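Local structure of Thiol:disulfide interchange protein (Klebsiella pneumoniae, 6DXN) at residues E76-A81 with A138-L143; R102-A107 with V111-Q116. The protein probably acts as a periplasmic thiol:disulfide oxidoreductase of the DsbA subfamily, introducing disulfide bonds into secreted proteins. All coordinates share one frame; numbering follows the deposited sequence. Where two conformers were deposited one is given.

Interaction 1: E76-A81 with A138-L143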
loop_
_atom_site.group_PDB
_atom_site.type_symbol
_atom_site.label_atom_id
_atom_site.label_comp_id
_atom_site.label_asym_id
_atom_site.label_seq_id
_atom_site.Cartn_x
_atom_site.Cartn_y
_atom_site.Cartn_z
ATOM N N GLU A 76 7.138 10.386 -1.139
ATOM C CA GLU A 76 6.705 11.737 -1.333
ATOM C C GLU A 76 5.740 11.790 -2.520
ATOM O O GLU A 76 4.701 12.445 -2.450
ATOM C CB GLU A 76 7.916 12.642 -1.559
ATOM C CG GLU A 76 7.556 14.087 -1.823
ATOM C CD GLU A 76 8.771 14.969 -2.036
ATOM O OE1 GLU A 76 9.569 14.668 -2.946
ATOM O OE2 GLU A 76 8.932 15.930 -1.271
ATOM N N ALA A 77 6.094 11.087 -3.607
ATOM C CA ALA A 77 5.261 11.085 -4.802
ATOM C C ALA A 77 3.889 10.469 -4.491
ATOM O O ALA A 77 2.858 10.947 -4.984
ATOM C CB ALA A 77 5.959 10.351 -5.915
ATOM N N TRP A 78 3.873 9.438 -3.639
ATOM C CA TRP A 78 2.595 8.775 -3.306
ATOM C C TRP A 78 1.716 9.739 -2.483
ATOM O O TRP A 78 0.497 9.840 -2.699
ATOM C CB TRP A 78 2.884 7.433 -2.621
ATOM C CG TRP A 78 1.697 6.540 -2.427
ATOM C CD1 TRP A 78 1.264 6.012 -1.246
ATOM C CD2 TRP A 78 0.769 6.088 -3.431
ATOM N NE1 TRP A 78 0.152 5.248 -1.448
ATOM C CE2 TRP A 78 -0.181 5.276 -2.775
ATOM C CE3 TRP A 78 0.655 6.272 -4.816
ATOM C CZ2 TRP A 78 -1.232 4.661 -3.450
ATOM C CZ3 TRP A 78 -0.403 5.684 -5.480
ATOM C CH2 TRP A 78 -1.327 4.882 -4.802
ATOM N N ALA A 79 2.353 10.468 -1.561
ATOM C CA ALA A 79 1.673 11.439 -0.701
ATOM C C ALA A 79 1.071 12.564 -1.551
ATOM O O ALA A 79 -0.082 12.953 -1.341
ATOM C CB ALA A 79 2.633 11.962 0.335
ATOM N N VAL A 80 1.857 13.080 -2.509
ATOM C CA VAL A 80 1.377 14.121 -3.415
ATOM C C VAL A 80 0.251 13.535 -4.272
ATOM O O VAL A 80 -0.749 14.213 -4.540
ATOM C CB VAL A 80 2.499 14.695 -4.310
ATOM C CG1 VAL A 80 1.938 15.510 -5.462
ATOM C CG2 VAL A 80 3.503 15.521 -3.526
ATOM N N ALA A 81 0.444 12.284 -4.711
ATOM C CA ALA A 81 -0.509 11.560 -5.568
ATOM C C ALA A 81 -1.914 11.522 -4.951
ATOM O O ALA A 81 -2.914 11.693 -5.664
ATOM C CB ALA A 81 -0.002 10.158 -5.809
ATOM N N ALA A 138 5.436 11.611 6.822
ATOM C CA ALA A 138 5.955 11.257 8.149
ATOM C C ALA A 138 5.168 10.075 8.730
ATOM O O ALA A 138 5.758 9.192 9.359
ATOM C CB ALA A 138 5.946 12.459 9.058
ATOM N N ARG A 139 3.849 10.058 8.488
ATOM C CA ARG A 139 2.957 8.974 8.955
ATOM C C ARG A 139 3.429 7.626 8.387
ATOM O O ARG A 139 3.516 6.621 9.109
ATOM C CB ARG A 139 1.517 9.270 8.515
ATOM C CG ARG A 139 0.494 8.175 8.798
ATOM C CD ARG A 139 0.211 7.950 10.274
ATOM N NE ARG A 139 -0.958 7.105 10.503
ATOM C CZ ARG A 139 -1.435 6.783 11.705
ATOM N NH1 ARG A 139 -0.824 7.213 12.797
ATOM N NH2 ARG A 139 -2.523 6.034 11.811
ATOM N N GLN A 140 3.681 7.614 7.079
ATOM C CA GLN A 140 4.130 6.423 6.355
ATOM C C GLN A 140 5.442 5.883 6.950
ATOM O O GLN A 140 5.527 4.696 7.257
ATOM C CB GLN A 140 4.239 6.754 4.863
ATOM C CG GLN A 140 2.887 6.766 4.153
ATOM C CD GLN A 140 2.947 7.366 2.768
ATOM O OE1 GLN A 140 2.832 6.673 1.761
ATOM N NE2 GLN A 140 3.166 8.669 2.704
ATOM N N ASP A 141 6.446 6.754 7.118
ATOM C CA ASP A 141 7.759 6.370 7.659
ATOM C C ASP A 141 7.648 5.921 9.128
ATOM O O ASP A 141 8.267 4.933 9.546
ATOM C CB ASP A 141 8.763 7.520 7.529
ATOM C CG ASP A 141 9.102 7.922 6.099
ATOM O OD1 ASP A 141 8.925 7.079 5.183
ATOM O OD2 ASP A 141 9.541 9.081 5.909
ATOM N N ASN A 142 6.855 6.651 9.914
ATOM C CA ASN A 142 6.713 6.367 11.341
ATOM C C ASN A 142 6.079 4.986 11.579
ATOM O O ASN A 142 6.503 4.252 12.474
ATOM C CB ASN A 142 5.868 7.437 12.038
ATOM C CG ASN A 142 5.823 7.252 13.540
ATOM O OD1 ASN A 142 6.849 6.996 14.169
ATOM N ND2 ASN A 142 4.644 7.392 14.118
ATOM N N LEU A 143 5.064 4.638 10.784
ATOM C CA LEU A 143 4.359 3.355 10.976
ATOM C C LEU A 143 5.204 2.168 10.489
ATOM O O LEU A 143 5.089 1.076 11.053
ATOM C CB LEU A 143 2.977 3.405 10.316
ATOM C CG LEU A 143 1.842 3.859 11.241
ATOM C CD1 LEU A 143 2.206 5.099 12.037
ATOM C CD2 LEU A 143 0.562 4.088 10.467
#

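Interaction 2: R102-A107 with V111-Q116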
loop_
_atom_site.group_PDB
_atom_site.type_symbol
_atom_site.label_atom_id
_atom_site.label_comp_id
_atom_site.label_asym_id
_atom_site.label_seq_id
_atom_site.Cartn_x
_atom_site.Cartn_y
_atom_site.Cartn_z
ATOM N N ARG A 102 11.784 0.625 -16.446
ATOM C CA ARG A 102 12.896 1.047 -15.587
ATOM C C ARG A 102 13.523 2.327 -16.153
ATOM O O ARG A 102 14.741 2.421 -16.319
ATOM C CB ARG A 102 13.930 -0.061 -15.357
ATOM C CG ARG A 102 14.998 0.338 -14.346
ATOM C CD ARG A 102 15.802 -0.787 -13.717
ATOM N NE ARG A 102 16.316 -1.762 -14.664
ATOM C CZ ARG A 102 17.227 -2.687 -14.377
ATOM N NH1 ARG A 102 17.810 -2.709 -13.190
ATOM N NH2 ARG A 102 17.547 -3.591 -15.283
ATOM N N ASP A 103 12.670 3.318 -16.423
ATOM C CA ASP A 103 13.111 4.601 -16.935
ATOM C C ASP A 103 13.033 5.632 -15.802
ATOM O O ASP A 103 13.351 6.792 -16.007
ATOM C CB ASP A 103 12.344 5.008 -18.196
ATOM C CG ASP A 103 10.853 5.212 -18.006
ATOM O OD1 ASP A 103 10.354 4.973 -16.884
ATOM O OD2 ASP A 103 10.205 5.618 -18.983
ATOM N N ILE A 104 12.571 5.200 -14.616
ATOM C CA ILE A 104 12.584 6.090 -13.455
ATOM C C ILE A 104 13.855 5.767 -12.664
ATOM O O ILE A 104 13.907 4.782 -11.931
ATOM C CB ILE A 104 11.311 5.989 -12.588
ATOM C CG1 ILE A 104 10.054 6.363 -13.380
ATOM C CG2 ILE A 104 11.462 6.859 -11.348
ATOM C CD1 ILE A 104 8.763 6.203 -12.607
ATOM N N LYS A 105 14.869 6.621 -12.837
ATOM C CA LYS A 105 16.166 6.437 -12.212
ATOM C C LYS A 105 16.424 7.524 -11.165
ATOM O O LYS A 105 17.144 7.278 -10.201
ATOM C CB LYS A 105 17.259 6.489 -13.286
ATOM C CG LYS A 105 17.132 5.475 -14.413
ATOM C CD LYS A 105 18.044 5.809 -15.588
ATOM C CE LYS A 105 18.071 4.748 -16.666
ATOM N NZ LYS A 105 18.759 3.519 -16.207
ATOM N N THR A 106 15.812 8.702 -11.354
ATOM C CA THR A 106 16.017 9.864 -10.467
ATOM C C THR A 106 14.686 10.464 -9.991
ATOM O O THR A 106 13.624 10.179 -10.542
ATOM C CB THR A 106 16.727 11.000 -11.210
ATOM O OG1 THR A 106 15.824 11.436 -12.226
ATOM C CG2 THR A 106 18.052 10.609 -11.833
ATOM N N ALA A 107 14.784 11.364 -9.002
ATOM C CA ALA A 107 13.637 12.083 -8.468
ATOM C C ALA A 107 12.989 12.929 -9.573
ATOM O O ALA A 107 11.775 13.070 -9.616
ATOM C CB ALA A 107 14.071 12.937 -7.302
ATOM N N VAL A 111 8.768 13.118 -11.335
ATOM C CA VAL A 111 8.018 14.330 -11.631
ATOM C C VAL A 111 7.478 14.257 -13.064
ATOM O O VAL A 111 6.368 14.719 -13.322
ATOM C CB VAL A 111 8.868 15.599 -11.411
ATOM C CG1 VAL A 111 8.224 16.831 -12.027
ATOM C CG2 VAL A 111 9.167 15.834 -9.942
ATOM N N LYS A 112 8.260 13.655 -13.972
ATOM C CA LYS A 112 7.845 13.536 -15.378
ATOM C C LYS A 112 6.542 12.733 -15.481
ATOM O O LYS A 112 5.741 13.007 -16.347
ATOM C CB LYS A 112 8.950 12.948 -16.263
ATOM C CG LYS A 112 10.162 13.854 -16.451
ATOM C CD LYS A 112 11.061 13.468 -17.610
ATOM C CE LYS A 112 11.539 12.031 -17.560
ATOM N NZ LYS A 112 12.457 11.726 -18.682
ATOM N N VAL A 113 6.325 11.763 -14.587
ATOM C CA VAL A 113 5.076 10.971 -14.618
ATOM C C VAL A 113 3.884 11.913 -14.374
ATOM O O VAL A 113 2.865 11.859 -15.085
ATOM C CB VAL A 113 5.101 9.816 -13.593
ATOM C CG1 VAL A 113 3.782 9.054 -13.570
ATOM C CG2 VAL A 113 6.256 8.854 -13.840
ATOM N N PHE A 114 4.032 12.790 -13.376
ATOM C CA PHE A 114 2.989 13.743 -12.962
ATOM C C PHE A 114 2.703 14.765 -14.073
ATOM O O PHE A 114 1.560 15.210 -14.237
ATOM C CB PHE A 114 3.403 14.407 -11.647
ATOM C CG PHE A 114 3.342 13.504 -10.439
ATOM C CD1 PHE A 114 4.187 12.410 -10.319
ATOM C CD2 PHE A 114 2.450 13.763 -9.408
ATOM C CE1 PHE A 114 4.131 11.588 -9.205
ATOM C CE2 PHE A 114 2.396 12.939 -8.295
ATOM C CZ PHE A 114 3.235 11.853 -8.197
ATOM N N ASN A 115 3.743 15.124 -14.831
ATOM C CA ASN A 115 3.633 16.081 -15.941
ATOM C C ASN A 115 2.681 15.540 -17.014
ATOM O O ASN A 115 1.895 16.295 -17.585
ATOM C CB ASN A 115 4.987 16.355 -16.603
ATOM C CG ASN A 115 5.982 17.104 -15.740
ATOM O OD1 ASN A 115 7.184 16.981 -15.948
ATOM N ND2 ASN A 115 5.501 17.900 -14.795
ATOM N N GLN A 116 2.772 14.228 -17.266
ATOM C CA GLN A 116 1.962 13.527 -18.270
ATOM C C GLN A 116 0.487 13.488 -17.850
ATOM O O GLN A 116 -0.383 13.224 -18.685
ATOM C CB GLN A 116 2.503 12.107 -18.445
ATOM C CG GLN A 116 3.985 12.071 -18.785
ATOM C CD GLN A 116 4.598 10.716 -18.533
ATOM O OE1 GLN A 116 3.907 9.700 -18.469
ATOM N NE2 GLN A 116 5.911 10.694 -18.374
#

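Interaction 1: E76-A81 with A138-L143
Gln140, from the long helix 131-146, reaches across to Trp78 and Ala79 on helix 71-83, bridging two helices whose nearest CA atoms, those of Ala79 and Gln140, are 9.0 Å apart. Its chain is extended beyond CG (chi2 168°), which carries the amide across to the other helix. There the two ends of the amide meet different neighbours. OE1 arrives at the edge of the indole, in the ring plane, 3.5 Å from CD1 of Trp78, while NE2 lies 4.1 Å from CB of Ala79. With OE1 at the ring edge and the amide and ring planes 46° apart, this is not a stack. A chi1 of -170° swings the indole out beside the carbonyl carbon of Trp78 and presents its CD1 edge to the glutamine; NE1 donates to Lys61 O, and Phe29 meets the ring edge-to-face. Ala79 suits its place because a single methyl is small enough for the amide to lie against this face of the helix, and it also packs on Leu136 and Ile137.

No hydrogen bond joins the two segments. The amide is instead satisfied by backbone groups: OE1 accepts from His63 N, in the last residue of strand 60-63, and NE2 donates to Leu136 O one turn back in its own helix. These two partners fix the amide's rotation and offset the cost of burying it, so its contact with helix 71-83 can rest on packing alone.

Interaction 2: R102-A107 with V111-Q116
Ala107 O and Val111 N face each other at 3.5 Å, with an N-H...O angle of 155°, a weak i to i+4 hydrogen bond in the first turn of helix 107-115. The contact is a loop leading into an N-capped helix and folding against it, in the helical domain inserted into the thioredoxin fold of DsbA proteins. Thr106 is the N-cap: its OG1 accepts from Asp109 N, a role that suits threonine because its short hydroxyl can reach a backbone N-H in the opening turn. The carboxylate of Asp109 in turn accepts from Lys105 N, fastening the loop to the helix start from the other direction.

Further back, Ile104 and Val113 form the apolar half of the contact. Their CA atoms are 9.0 Å apart, a distance spanned by the CG1-CD1 branch of Ile104, extended at chi2 176°, and a methyl of Val113. CD1 meets CG2 of Val113 at 3.9 Å, and the two side chains cross at about a right angle. In Val113 the touching methyl is the one beside the backbone N, with CG1 anti to that N (chi1 177°). Aliphatic side chains suit this buried place: the longer isoleucine reaches from the loop and the compact valine meets it from the helix. Ile104 also packs on Leu94 and Leu70, and Val113 on Val90 and Leu93, so helix 87-99 backs the pair. Ile104 is further joined to that helix by backbone hydrogen bonding with Gly97.

Asp103 OD2 and Lys112 NZ, of opposite charge, stay 6.5 Å apart; each has a long, weak ion pair elsewhere, with Lys101 and Asp109 respectively. At the helix start, CG2 of Val111, the methyl beside its own N, lies 3.8 Å from Ala107 O, the same oxygen that Val111 N approaches.

How the interactions relate
From the N terminus, the chain enters interaction 1 at 76-81 on helix 71-83, runs through helix 87-99, and then makes interaction 2, whose segments 102-107 and 111-116 close a short local loop at the start of helix 107-115. It goes on through helix 121-129 and reaches 138-143 on helix 131-146, closing the long loop of interaction 1. Interaction 2 therefore lies wholly within that larger, mostly helical excursion. Their centres are about 18 Å apart, yet they touch through Phe114, whose ring packs on Ala77, Val80 and Ala81. Interaction 1 joins helices 71-83 and 131-146 next to strand 60-63; interaction 2 fastens helix 107-115 to the loop preceding it.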